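Side-chain contacts in polyprenyl synthetase (Zymomonas mobilis subsp. mobilis, PDB 4KKM), which probably condenses allylic diphosphates with isopentenyl diphosphate into longer prenyl chains, as a metal-binding member of the FPP/GGPP synthase family: residues B[80-85]-B[302-307]; B[95-100]-B[208-213]; B[161-166]-B[221-226]; B[214-219]-B[227-232]; B[293-298]-B[307-312]. All coordinates share one frame; numbering follows the deposited sequence. Where two conformers were deposited one is given.

In this all-helical isoprenoid synthase fold the centre of contact 2 sits about 4 Å from the centre of the chain. Contacts 1, 3, 4 and 5 lie farther out, at about 15 to 19 Å, with contact 4 on the same side as each of the others. Contact 2 is the one of the five nearest the metal site, though not in it: its L210 side chain is about 14 Å from the bound calcium ion. Helix 208-221 runs through contacts 2 and 4 and ends in contact 3, where Q224 N reaches A219 O of contact 4. Contacts 1 and 5 share helix 306-314. L82 CD1 of contact 1 lies 3.7 Å from L232 CD2 of contact 4.

Contact 1 of 5, residues B[80-85]-B[302-307]; sequences CALFNV and GSEADY
L82 carries this contact, one methyl pressed on the backbone of E304 and A305. Following the side chain outward, CB sits over the centre of the F83 ring, 3.6 Å above its plane. With chi1 at -61° CG lies beside the backbone N, and the chain parts there. CD1 heads for L232 and L308, while CD2 crosses to segment 302-307: it is 3.5 Å from E304 O, and A305 CA and CB lie about as near. A305 is the N-cap residue of helix 306-314, and L82 sits in the type I turn C80-F83 that follows helix 71-80, so the methyl joins the exit of one helix to the entry of another.

E304 meets L82 CD2 with its CG, at 3.9 Å. That CG stands between the backbone N and the carbonyl carbon (chi1 66°), and the bend at chi2 folds the carboxylate back, where OE2 accepts the N-H of G302 at 2.8 Å from above the carboxylate plane. A water donates to L82 O at 2.7 Å and weakly to that same OE2. Cut back to alanine, the residue loses CG and the carboxylate, which would probably leave G302 N without this acceptor and a gap beside L82 CD2.

With no direct hydrogen bond across it, the contact rests on a buried methyl against backbone, and its polar rim is bridged only weakly, through one water.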
# COMPACT_ATOMS: atom_id res chain seq x y z
N CYS B 80 -18.29 6.16 14.22
CA CYS B 80 -19.09 4.94 14.26
C CYS B 80 -20.10 4.96 15.41
O CYS B 80 -21.19 4.39 15.32
CB CYS B 80 -18.20 3.70 14.34
SG CYS B 80 -17.33 3.35 12.81
N ALA B 81 -19.72 5.64 16.49
CA ALA B 81 -20.58 5.79 17.66
C ALA B 81 -21.89 6.54 17.35
O ALA B 81 -22.87 6.40 18.09
CB ALA B 81 -19.83 6.49 18.79
N LEU B 82 -21.90 7.32 16.28
CA LEU B 82 -23.11 8.05 15.88
C LEU B 82 -24.22 7.08 15.49
O LEU B 82 -25.40 7.38 15.62
CB LEU B 82 -22.84 8.95 14.68
CG LEU B 82 -21.80 10.06 14.84
CD1 LEU B 82 -21.56 10.78 13.51
CD2 LEU B 82 -22.28 11.01 15.89
N PHE B 83 -23.82 5.94 14.97
CA PHE B 83 -24.75 4.98 14.42
C PHE B 83 -24.62 3.70 15.25
O PHE B 83 -23.98 3.72 16.30
CB PHE B 83 -24.44 4.79 12.94
CG PHE B 83 -24.13 6.10 12.24
CD1 PHE B 83 -25.08 7.10 12.19
CD2 PHE B 83 -22.88 6.34 11.67
CE1 PHE B 83 -24.82 8.32 11.57
CE2 PHE B 83 -22.61 7.56 11.05
CZ PHE B 83 -23.58 8.55 11.00
N ASN B 84 -25.22 2.61 14.82
CA ASN B 84 -25.09 1.41 15.65
C ASN B 84 -24.06 0.45 15.08
O ASN B 84 -24.40 -0.63 14.60
CB ASN B 84 -26.43 0.71 15.90
CG ASN B 84 -26.46 -0.01 17.24
OD1 ASN B 84 -25.69 0.32 18.15
ND2 ASN B 84 -27.34 -1.00 17.37
N VAL B 85 -22.80 0.87 15.12
CA VAL B 85 -21.72 0.08 14.59
C VAL B 85 -21.04 -0.72 15.69
O VAL B 85 -20.76 -0.19 16.77
CB VAL B 85 -20.68 0.98 13.89
CG1 VAL B 85 -19.55 0.14 13.33
CG2 VAL B 85 -21.36 1.79 12.80
N GLY B 302 -27.82 14.13 17.92
CA GLY B 302 -27.99 14.36 19.34
C GLY B 302 -26.69 14.22 20.10
O GLY B 302 -25.61 14.48 19.56
N SER B 303 -26.78 13.81 21.36
CA SER B 303 -25.61 13.72 22.22
C SER B 303 -24.59 12.68 21.76
O SER B 303 -23.43 12.70 22.19
CB SER B 303 -26.04 13.42 23.66
OG SER B 303 -26.54 12.10 23.76
N GLU B 304 -25.00 11.78 20.88
CA GLU B 304 -24.10 10.75 20.36
C GLU B 304 -22.91 11.38 19.60
O GLU B 304 -21.89 10.72 19.38
CB GLU B 304 -24.85 9.75 19.47
CG GLU B 304 -25.41 10.32 18.18
CD GLU B 304 -26.75 11.02 18.36
OE1 GLU B 304 -27.18 11.21 19.52
OE2 GLU B 304 -27.37 11.38 17.34
N ALA B 305 -23.06 12.65 19.23
CA ALA B 305 -22.01 13.36 18.50
C ALA B 305 -21.10 14.18 19.41
O ALA B 305 -20.25 14.92 18.92
CB ALA B 305 -22.64 14.26 17.43
N ASP B 306 -21.28 14.05 20.72
CA ASP B 306 -20.50 14.85 21.66
C ASP B 306 -19.00 14.58 21.60
O ASP B 306 -18.20 15.50 21.80
CB ASP B 306 -21.02 14.68 23.10
CG ASP B 306 -22.25 15.52 23.38
OD1 ASP B 306 -22.54 16.45 22.59
OD2 ASP B 306 -22.91 15.27 24.41
N TYR B 307 -18.61 13.34 21.31
CA TYR B 307 -17.20 13.01 21.17
C TYR B 307 -16.55 13.77 20.03
O TYR B 307 -15.50 14.40 20.21
CB TYR B 307 -17.01 11.50 20.98
CG TYR B 307 -17.31 10.72 22.23
CD1 TYR B 307 -16.56 10.90 23.39
CD2 TYR B 307 -18.35 9.80 22.27
CE1 TYR B 307 -16.83 10.19 24.54
CE2 TYR B 307 -18.63 9.08 23.42
CZ TYR B 307 -17.86 9.28 24.55
OH TYR B 307 -18.14 8.57 25.69
O HOH W 1 -27.29 9.13 14.83

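Contact 2 of 5, residues B[95-100]-B[208-213]; sequences MAIECI and GALFGF
The F213 ring meets I97 obliquely: its CD2 takes I97 CD1 at 3.6 Å, and its CE2 lies 3.9 Å from I97 CB. Farther round the ring, F213 CE1 lies against L164 O, and L168, likewise on helix 158-172, touches the ring too. This is the interior of the all-alpha isoprenoid synthase fold, where helices 87-109 and 208-221 run antiparallel, 174° between the directions of the short segments, with their axes 10.9 Å apart.

That wide spacing is filled by side chains alone. I97 reaches farthest across from its helix, because CG1 is set anti to the backbone N (chi1 -174°) and carries CD1 out between F213 and L210; the I97 and F213 side chains slide past each other in opposite directions. L210 comes from the facing helix, and its two methyls meet both isoleucines: CD2 is 3.9 Å from I97 CD1. I100 uses its short branch, CG2, while CG1 and CD1 lead off elsewhere.

All four residues are buried, and every touch between the two segments is carbon on carbon. Helix 87-109 ends at the aspartate-rich metal site, where D108, with D114, binds calcium; the L210 side chain lies about 11 Å from that of D108, so the contact packs the helix well short of the metal. Nearest that end, I100 CG2 sits 3.8 Å from L210 CD2 and 3.9 Å from L210 CD1.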
# COMPACT_ATOMS: atom_id res chain seq x y z
N MET B 95 -7.63 0.60 13.30
CA MET B 95 -6.29 0.03 13.10
C MET B 95 -5.83 0.21 11.66
O MET B 95 -4.68 0.56 11.40
CB MET B 95 -6.21 -1.44 13.49
CG MET B 95 -4.85 -2.08 13.16
SD MET B 95 -4.54 -3.66 13.99
CE MET B 95 -5.98 -4.60 13.48
N ALA B 96 -6.74 -0.05 10.72
CA ALA B 96 -6.42 0.07 9.29
C ALA B 96 -5.95 1.47 8.91
O ALA B 96 -4.95 1.61 8.20
CB ALA B 96 -7.63 -0.35 8.44
N ILE B 97 -6.66 2.51 9.36
CA ILE B 97 -6.25 3.87 9.01
C ILE B 97 -4.94 4.21 9.71
O ILE B 97 -4.10 4.94 9.18
CB ILE B 97 -7.37 4.95 9.29
CG1 ILE B 97 -6.95 6.33 8.77
CG2 ILE B 97 -7.71 5.03 10.78
CD1 ILE B 97 -6.67 6.35 7.27
N GLU B 98 -4.76 3.66 10.90
CA GLU B 98 -3.54 3.91 11.66
C GLU B 98 -2.35 3.24 10.98
O GLU B 98 -1.22 3.72 11.10
CB GLU B 98 -3.70 3.45 13.12
CG GLU B 98 -2.56 3.86 14.05
CD GLU B 98 -2.50 5.35 14.37
OE1 GLU B 98 -3.27 6.15 13.79
OE2 GLU B 98 -1.65 5.73 15.20
N CYS B 99 -2.59 2.15 10.26
CA CYS B 99 -1.54 1.54 9.45
C CYS B 99 -0.99 2.53 8.43
O CYS B 99 0.22 2.65 8.26
CB CYS B 99 -2.05 0.30 8.71
SG CYS B 99 -2.19 -1.17 9.74
N ILE B 100 -1.89 3.22 7.75
CA ILE B 100 -1.50 4.20 6.74
C ILE B 100 -0.77 5.39 7.38
O ILE B 100 0.26 5.84 6.89
CB ILE B 100 -2.72 4.70 5.97
CG1 ILE B 100 -3.41 3.53 5.25
CG2 ILE B 100 -2.34 5.84 5.01
CD1 ILE B 100 -2.51 2.77 4.28
N GLY B 208 -5.76 16.09 5.36
CA GLY B 208 -7.20 16.07 5.15
C GLY B 208 -7.74 14.76 4.61
O GLY B 208 -8.85 14.33 4.95
N ALA B 209 -6.97 14.11 3.75
CA ALA B 209 -7.41 12.87 3.12
C ALA B 209 -7.65 11.75 4.14
O ALA B 209 -8.67 11.07 4.09
CB ALA B 209 -6.42 12.42 2.08
N LEU B 210 -6.72 11.57 5.08
CA LEU B 210 -6.91 10.53 6.09
C LEU B 210 -8.02 10.88 7.07
O LEU B 210 -8.76 10.00 7.51
CB LEU B 210 -5.63 10.21 6.85
CG LEU B 210 -4.40 9.69 6.09
CD1 LEU B 210 -3.48 8.95 7.06
CD2 LEU B 210 -4.77 8.79 4.91
N PHE B 211 -8.13 12.16 7.43
CA PHE B 211 -9.22 12.60 8.31
C PHE B 211 -10.55 12.36 7.62
O PHE B 211 -11.51 11.88 8.23
CB PHE B 211 -9.07 14.10 8.65
CG PHE B 211 -7.92 14.40 9.57
CD1 PHE B 211 -7.58 13.53 10.59
CD2 PHE B 211 -7.17 15.55 9.41
CE1 PHE B 211 -6.52 13.79 11.44
CE2 PHE B 211 -6.10 15.83 10.25
CZ PHE B 211 -5.78 14.95 11.27
N GLY B 212 -10.62 12.71 6.33
CA GLY B 212 -11.82 12.47 5.55
C GLY B 212 -12.21 11.00 5.58
O GLY B 212 -13.39 10.66 5.73
N PHE B 213 -11.22 10.12 5.47
CA PHE B 213 -11.51 8.69 5.52
C PHE B 213 -12.12 8.29 6.86
O PHE B 213 -13.06 7.50 6.91
CB PHE B 213 -10.26 7.84 5.30
CG PHE B 213 -10.50 6.38 5.54
CD1 PHE B 213 -11.08 5.60 4.55
CD2 PHE B 213 -10.22 5.81 6.76
CE1 PHE B 213 -11.33 4.25 4.77
CE2 PHE B 213 -10.49 4.47 7.00
CZ PHE B 213 -11.04 3.69 6.00

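Contact 3 of 5, residues B[161-166]-B[221-226]; sequences RLELIQ and MGRQNK
R223 NH2 donates to E163 OE2 at 3.1 Å with a fairly straight N-H (154°), the one hydrogen bond across this contact and part of a salt bridge. R223 is the C-prime residue of the Schellman motif that closes helix 208-221: its positive phi turns the chain so that R223 N reaches I220 O and Q224 N reaches A219 O. The arginine then folds back on that helix end, bent at chi2 and chi3, and its NH1 hydrogen-bonds I220 O. The side chain therefore both ties down the helix terminus and grips helix 158-172, with V160 packed against it.

The carboxylate does not meet the guanidinium flat on. Their planes are 55° apart; NH2 reaches OE2 on its syn side but out of the carboxylate plane, while OE1 lies at the guanidinium edge, in its plane, 3.7 Å from NH1. The geometry makes one sound bond plus general attraction rather than a paired, two-bond fork.

Inside the polar rim, L164 CD1 touches M221 SD at 3.8 Å, the two side chains crossing at about a right angle. M221 turns twice, at chi2 and chi3, which lays its sulfur beside the leucine; L164 also packs on A217 and I220. R161 and L162, on the same helix, pack against L162 and R161 of the second subunit.

The turn itself is braced by Q224, whose NE2 donates to G222 O at 2.8 Å from above the carbonyl plane.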
# COMPACT_ATOMS: atom_id res chain seq x y z
N ARG B 161 -17.25 -3.21 3.05
CA ARG B 161 -15.80 -3.43 2.99
C ARG B 161 -15.18 -2.85 1.73
O ARG B 161 -14.12 -2.23 1.79
CB ARG B 161 -15.48 -4.93 3.11
CG ARG B 161 -15.44 -5.42 4.55
CD ARG B 161 -15.21 -6.92 4.61
NE ARG B 161 -16.44 -7.66 4.37
CZ ARG B 161 -16.48 -8.93 3.98
NH1 ARG B 161 -15.35 -9.60 3.78
NH2 ARG B 161 -17.65 -9.53 3.79
N LEU B 162 -15.82 -3.06 0.58
CA LEU B 162 -15.34 -2.49 -0.67
C LEU B 162 -15.33 -0.96 -0.66
O LEU B 162 -14.40 -0.33 -1.16
CB LEU B 162 -16.18 -2.98 -1.86
CG LEU B 162 -15.81 -4.35 -2.41
CD1 LEU B 162 -16.65 -4.67 -3.63
CD2 LEU B 162 -14.34 -4.41 -2.74
N GLU B 163 -16.38 -0.36 -0.11
CA GLU B 163 -16.45 1.10 -0.02
C GLU B 163 -15.31 1.64 0.85
O GLU B 163 -14.71 2.67 0.52
CB GLU B 163 -17.81 1.56 0.53
CG GLU B 163 -18.96 1.40 -0.46
CD GLU B 163 -20.32 1.74 0.13
OE1 GLU B 163 -20.40 2.70 0.93
OE2 GLU B 163 -21.31 1.05 -0.18
N LEU B 164 -15.02 0.94 1.94
CA LEU B 164 -13.92 1.34 2.82
C LEU B 164 -12.59 1.24 2.08
O LEU B 164 -11.76 2.16 2.13
CB LEU B 164 -13.89 0.47 4.08
CG LEU B 164 -15.07 0.66 5.05
CD1 LEU B 164 -15.04 -0.41 6.13
CD2 LEU B 164 -15.00 2.05 5.68
N ILE B 165 -12.38 0.11 1.41
CA ILE B 165 -11.15 -0.12 0.65
C ILE B 165 -10.94 0.92 -0.45
O ILE B 165 -9.86 1.50 -0.57
CB ILE B 165 -11.12 -1.54 0.07
CG1 ILE B 165 -10.94 -2.57 1.19
CG2 ILE B 165 -9.99 -1.67 -0.95
CD1 ILE B 165 -11.35 -3.98 0.81
N GLN B 166 -11.97 1.17 -1.26
CA GLN B 166 -11.84 2.20 -2.29
C GLN B 166 -11.53 3.56 -1.69
O GLN B 166 -10.64 4.27 -2.17
CB GLN B 166 -13.11 2.29 -3.15
CG GLN B 166 -13.02 3.40 -4.18
CD GLN B 166 -13.93 3.19 -5.37
OE1 GLN B 166 -15.04 2.68 -5.24
NE2 GLN B 166 -13.45 3.57 -6.55
N MET B 221 -19.77 2.48 7.52
CA MET B 221 -20.06 1.41 8.48
C MET B 221 -21.49 1.53 8.99
O MET B 221 -22.10 0.53 9.38
CB MET B 221 -19.06 1.43 9.65
CG MET B 221 -17.62 1.01 9.28
SD MET B 221 -17.45 -0.77 9.05
CE MET B 221 -17.44 -1.31 10.76
N GLY B 222 -22.03 2.74 8.97
CA GLY B 222 -23.38 2.98 9.45
C GLY B 222 -24.45 2.94 8.38
O GLY B 222 -25.61 3.23 8.65
N ARG B 223 -24.06 2.58 7.16
CA ARG B 223 -24.95 2.54 5.99
C ARG B 223 -25.74 3.84 5.85
O ARG B 223 -26.95 3.80 5.62
CB ARG B 223 -25.94 1.36 6.06
CG ARG B 223 -25.34 -0.02 6.23
CD ARG B 223 -24.01 -0.17 5.50
NE ARG B 223 -24.11 -0.23 4.04
CZ ARG B 223 -23.34 0.46 3.20
NH1 ARG B 223 -22.42 1.30 3.66
NH2 ARG B 223 -23.50 0.32 1.89
N GLN B 224 -25.07 4.97 5.98
CA GLN B 224 -25.74 6.26 5.99
C GLN B 224 -25.90 6.86 4.59
O GLN B 224 -25.14 6.52 3.67
CB GLN B 224 -24.99 7.24 6.91
CG GLN B 224 -24.98 6.78 8.36
CD GLN B 224 -26.38 6.77 8.95
OE1 GLN B 224 -27.05 7.79 8.98
NE2 GLN B 224 -26.82 5.60 9.39
N ASN B 225 -26.88 7.74 4.43
CA ASN B 225 -27.13 8.35 3.13
C ASN B 225 -26.09 9.41 2.75
O ASN B 225 -25.22 9.75 3.55
CB ASN B 225 -28.57 8.90 3.02
CG ASN B 225 -28.84 10.08 3.94
OD1 ASN B 225 -27.94 10.83 4.31
ND2 ASN B 225 -30.11 10.26 4.31
N LYS B 226 -26.21 9.93 1.53
CA LYS B 226 -25.24 10.88 1.00
C LYS B 226 -25.20 12.19 1.79
O LYS B 226 -24.13 12.75 2.03
CB LYS B 226 -25.55 11.16 -0.47
CG LYS B 226 -24.62 12.15 -1.15
CD LYS B 226 -23.16 11.72 -1.03
CE LYS B 226 -22.29 12.43 -2.06
NZ LYS B 226 -22.84 13.77 -2.43

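Contact 4 of 5, residues B[214-219]-B[227-232]; sequences CLEAGA and DIRDRL
Apolar packing makes the heart of this contact, with L232 laid against L215 and A219. The L215 and L232 side chains cross at about a right angle, and L215 CD1 lies 4.0 Å from L232 CB. L215 CG also rides on the backbone, 3.3 Å from L232 O. One turn away L232 CD1 meets A219 CB at 3.8 Å; CG beside the backbone N (chi1 -63°) aims the leucine between the two helices. A219 CB faces R229 CA at 4.0 Å, and this small residue suits the 8.7 Å approach of the axes, which run antiparallel at 158° as an alpha-helical hairpin formed by helices 208-221 and 226-253.

Contacts of charged side chains lie along one flank. R229 has two conformers; in the one given, E216 and R229 lie side by side pointing the same way, E216 CG 3.6 Å from R229 CD. The charge pairing of OE2 with NH1 is long there, with no N-H aimed at the oxygen, and is doubtful. E216 OE1 instead has a salt bridge to K233.

The chemistry implies a hairpin held by buried leucine and alanine, its glutamate probably held mainly by K233, the arginine adding at most a long-range attraction.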
# COMPACT_ATOMS: atom_id res chain seq x y z
N CYS B 214 -11.57 8.82 7.95
CA CYS B 214 -12.06 8.48 9.28
C CYS B 214 -13.55 8.77 9.44
O CYS B 214 -14.30 7.95 9.98
CB CYS B 214 -11.28 9.23 10.36
SG CYS B 214 -9.55 8.72 10.49
N LEU B 215 -13.98 9.93 8.95
CA LEU B 215 -15.37 10.36 9.06
C LEU B 215 -16.24 9.60 8.06
O LEU B 215 -17.35 9.15 8.39
CB LEU B 215 -15.50 11.87 8.82
CG LEU B 215 -15.36 12.78 10.06
CD1 LEU B 215 -16.55 12.61 11.00
CD2 LEU B 215 -14.05 12.52 10.81
N GLU B 216 -15.74 9.43 6.85
CA GLU B 216 -16.50 8.74 5.82
C GLU B 216 -16.68 7.26 6.19
O GLU B 216 -17.71 6.67 5.92
CB GLU B 216 -15.85 8.89 4.44
CG GLU B 216 -16.67 8.26 3.31
CD GLU B 216 -16.10 8.54 1.93
OE1 GLU B 216 -14.98 9.09 1.82
OE2 GLU B 216 -16.79 8.22 0.93
N ALA B 217 -15.66 6.70 6.84
CA ALA B 217 -15.73 5.30 7.27
C ALA B 217 -16.88 5.07 8.24
O ALA B 217 -17.56 4.04 8.18
CB ALA B 217 -14.40 4.88 7.91
N GLY B 218 -17.12 6.04 9.12
CA GLY B 218 -18.23 5.96 10.05
C GLY B 218 -19.56 5.92 9.33
O GLY B 218 -20.45 5.13 9.66
N ALA B 219 -19.70 6.78 8.32
CA ALA B 219 -20.90 6.83 7.50
C ALA B 219 -21.09 5.53 6.74
O ALA B 219 -22.21 5.02 6.63
CB ALA B 219 -20.84 8.00 6.54
N ASP B 227 -26.37 12.66 2.21
CA ASP B 227 -26.46 13.89 3.00
C ASP B 227 -25.66 13.78 4.31
O ASP B 227 -24.96 14.70 4.69
CB ASP B 227 -27.92 14.25 3.29
CG ASP B 227 -28.66 14.68 2.04
OD1 ASP B 227 -28.10 14.54 0.93
OD2 ASP B 227 -29.81 15.17 2.17
N ILE B 228 -25.78 12.63 4.98
CA ILE B 228 -25.06 12.39 6.22
C ILE B 228 -23.56 12.20 5.95
O ILE B 228 -22.71 12.68 6.71
CB ILE B 228 -25.63 11.17 6.97
CG1 ILE B 228 -27.05 11.46 7.47
CG2 ILE B 228 -24.73 10.78 8.14
CD1 ILE B 228 -27.12 12.60 8.45
N ARG B 229 -23.24 11.50 4.87
CA ARG B 229 -21.84 11.31 4.51
C ARG B 229 -21.16 12.64 4.25
O ARG B 229 -20.04 12.87 4.71
CB ARG B 229 -21.69 10.39 3.29
CG ARG B 229 -20.28 10.40 2.74
CD ARG B 229 -19.91 9.13 1.99
NE ARG B 229 -20.48 9.06 0.65
CZ ARG B 229 -20.13 9.86 -0.36
NH1 ARG B 229 -19.23 10.82 -0.19
NH2 ARG B 229 -20.70 9.70 -1.55
N ASP B 230 -21.85 13.53 3.53
CA ASP B 230 -21.31 14.84 3.21
C ASP B 230 -21.09 15.72 4.44
O ASP B 230 -20.08 16.40 4.54
CB ASP B 230 -22.21 15.56 2.19
CG ASP B 230 -22.07 15.00 0.79
OD1 ASP B 230 -21.09 14.26 0.54
OD2 ASP B 230 -22.93 15.30 -0.06
N ARG B 231 -22.04 15.70 5.38
CA ARG B 231 -21.88 16.42 6.63
C ARG B 231 -20.63 15.96 7.39
O ARG B 231 -19.86 16.77 7.90
CB ARG B 231 -23.11 16.25 7.52
CG ARG B 231 -24.32 17.06 7.09
CD ARG B 231 -25.49 16.78 8.02
NE ARG B 231 -26.60 17.69 7.77
CZ ARG B 231 -26.72 18.90 8.33
NH1 ARG B 231 -25.79 19.35 9.16
NH2 ARG B 231 -27.77 19.65 8.04
N LEU B 232 -20.46 14.64 7.46
CA LEU B 232 -19.30 14.07 8.14
C LEU B 232 -17.99 14.42 7.43
O LEU B 232 -17.00 14.77 8.07
CB LEU B 232 -19.46 12.55 8.30
CG LEU B 232 -20.65 12.17 9.19
CD1 LEU B 232 -20.80 10.66 9.30
CD2 LEU B 232 -20.51 12.81 10.55

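Contact 5 of 5, residues B[293-298]-B[307-312]; sequences QAIAHL and YLRSIA
L298 CD1 is a bump that enters the hollow between L308 CB, at 3.7 Å, and R309 CG, at 4.0 Å. The L298 and R309 side chains slide past each other in opposite directions, whereas L298 crosses L308 at about a right angle. A turn earlier in its own segment, I295 makes a second bump. Its CD1 stands 3.8 Å from R309 O, its CG1 is 4.0 Å from A312 CB, and CG2 flanks R309 CG and the edge of the guanidinium. The small A312 is the hollow there, with A294 looser behind it. So helix 306-314 packs back on the end of helix 280-296 across a short connection, joining the last helices of the fold.

R309 roofs these side chains. Its chain is extended from CG to NE (chi2 -177°, chi3 -178°), so CG lies against the leucine and isoleucine while the guanidinium reaches the connection. NE donates to a water at 2.8 Å that in turn donates to I295 O. NH2 bonds F301 O, its main partner, and only weakly L298 O, at 2.9 Å; NH1 forms a salt bridge with D306 OD1 and donates to G302 O. A methionine in its place has no N-H groups, which would probably leave the carbonyls of F301 and G302 and the D306 carboxylate without this partner.

Several carbonyls and one carboxylate gathered round a guanidinium would favour its positive charge, and they pin the connection to the helix that follows it.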
# COMPACT_ATOMS: atom_id res chain seq x y z
N GLN B 293 -17.48 25.86 12.64
CA GLN B 293 -18.01 25.34 11.39
C GLN B 293 -18.06 23.81 11.39
O GLN B 293 -19.05 23.22 10.96
CB GLN B 293 -17.21 25.86 10.20
CG GLN B 293 -17.45 27.33 9.90
CD GLN B 293 -16.41 27.93 8.98
OE1 GLN B 293 -15.80 27.23 8.17
NE2 GLN B 293 -16.19 29.23 9.11
N ALA B 294 -17.00 23.18 11.87
CA ALA B 294 -16.94 21.72 11.95
C ALA B 294 -18.10 21.20 12.80
O ALA B 294 -18.80 20.26 12.41
CB ALA B 294 -15.59 21.26 12.53
N ILE B 295 -18.31 21.83 13.94
CA ILE B 295 -19.33 21.38 14.87
C ILE B 295 -20.74 21.57 14.30
O ILE B 295 -21.61 20.72 14.47
CB ILE B 295 -19.17 22.06 16.25
CG1 ILE B 295 -17.95 21.46 16.97
CG2 ILE B 295 -20.43 21.90 17.10
CD1 ILE B 295 -17.53 22.22 18.21
N ALA B 296 -20.94 22.68 13.58
CA ALA B 296 -22.24 22.98 12.98
C ALA B 296 -22.71 21.89 12.01
O ALA B 296 -23.91 21.68 11.86
CB ALA B 296 -22.23 24.36 12.31
N HIS B 297 -21.77 21.21 11.36
CA HIS B 297 -22.12 20.11 10.46
C HIS B 297 -22.83 18.98 11.22
O HIS B 297 -23.58 18.21 10.62
CB HIS B 297 -20.88 19.55 9.73
CG HIS B 297 -20.19 20.55 8.85
ND1 HIS B 297 -20.85 21.25 7.86
CD2 HIS B 297 -18.90 20.96 8.81
CE1 HIS B 297 -20.00 22.06 7.25
NE2 HIS B 297 -18.81 21.90 7.81
N LEU B 298 -22.61 18.92 12.53
CA LEU B 298 -23.13 17.85 13.37
C LEU B 298 -24.44 18.23 14.05
O LEU B 298 -24.93 17.50 14.91
CB LEU B 298 -22.11 17.46 14.44
CG LEU B 298 -20.70 17.10 13.95
CD1 LEU B 298 -19.79 16.85 15.14
CD2 LEU B 298 -20.75 15.88 13.04
N TYR B 307 -18.61 13.34 21.31
CA TYR B 307 -17.20 13.01 21.17
C TYR B 307 -16.55 13.77 20.03
O TYR B 307 -15.50 14.40 20.21
CB TYR B 307 -17.01 11.50 20.98
CG TYR B 307 -17.31 10.72 22.23
CD1 TYR B 307 -16.56 10.90 23.39
CD2 TYR B 307 -18.35 9.80 22.27
CE1 TYR B 307 -16.83 10.19 24.54
CE2 TYR B 307 -18.63 9.08 23.42
CZ TYR B 307 -17.86 9.28 24.55
OH TYR B 307 -18.14 8.57 25.69
N LEU B 308 -17.17 13.71 18.85
CA LEU B 308 -16.70 14.49 17.71
C LEU B 308 -16.67 15.98 18.01
O LEU B 308 -15.75 16.68 17.60
CB LEU B 308 -17.58 14.21 16.48
CG LEU B 308 -17.36 12.86 15.79
CD1 LEU B 308 -18.31 12.70 14.61
CD2 LEU B 308 -15.89 12.68 15.35
N ARG B 309 -17.68 16.47 18.72
CA ARG B 309 -17.71 17.88 19.11
C ARG B 309 -16.52 18.24 19.99
O ARG B 309 -15.83 19.23 19.73
CB ARG B 309 -19.04 18.23 19.79
CG ARG B 309 -20.25 18.17 18.85
CD ARG B 309 -21.56 18.59 19.53
NE ARG B 309 -22.69 18.47 18.61
CZ ARG B 309 -23.68 17.58 18.74
NH1 ARG B 309 -23.70 16.74 19.77
NH2 ARG B 309 -24.65 17.55 17.84
N SER B 310 -16.26 17.42 21.01
CA SER B 310 -15.12 17.62 21.90
C SER B 310 -13.78 17.55 21.17
O SER B 310 -12.86 18.31 21.46
CB SER B 310 -15.13 16.58 23.02
OG SER B 310 -16.18 16.83 23.93
N ILE B 311 -13.69 16.62 20.22
CA ILE B 311 -12.46 16.43 19.46
C ILE B 311 -12.13 17.69 18.68
O ILE B 311 -10.99 18.14 18.68
CB ILE B 311 -12.55 15.21 18.52
CG1 ILE B 311 -12.50 13.92 19.34
CG2 ILE B 311 -11.43 15.24 17.48
CD1 ILE B 311 -12.91 12.69 18.56
N ALA B 312 -13.14 18.28 18.05
CA ALA B 312 -12.96 19.52 17.30
C ALA B 312 -12.45 20.66 18.19
O ALA B 312 -11.53 21.40 17.81
CB ALA B 312 -14.27 19.93 16.61
O HOH W 2 -23.48 20.05 16.47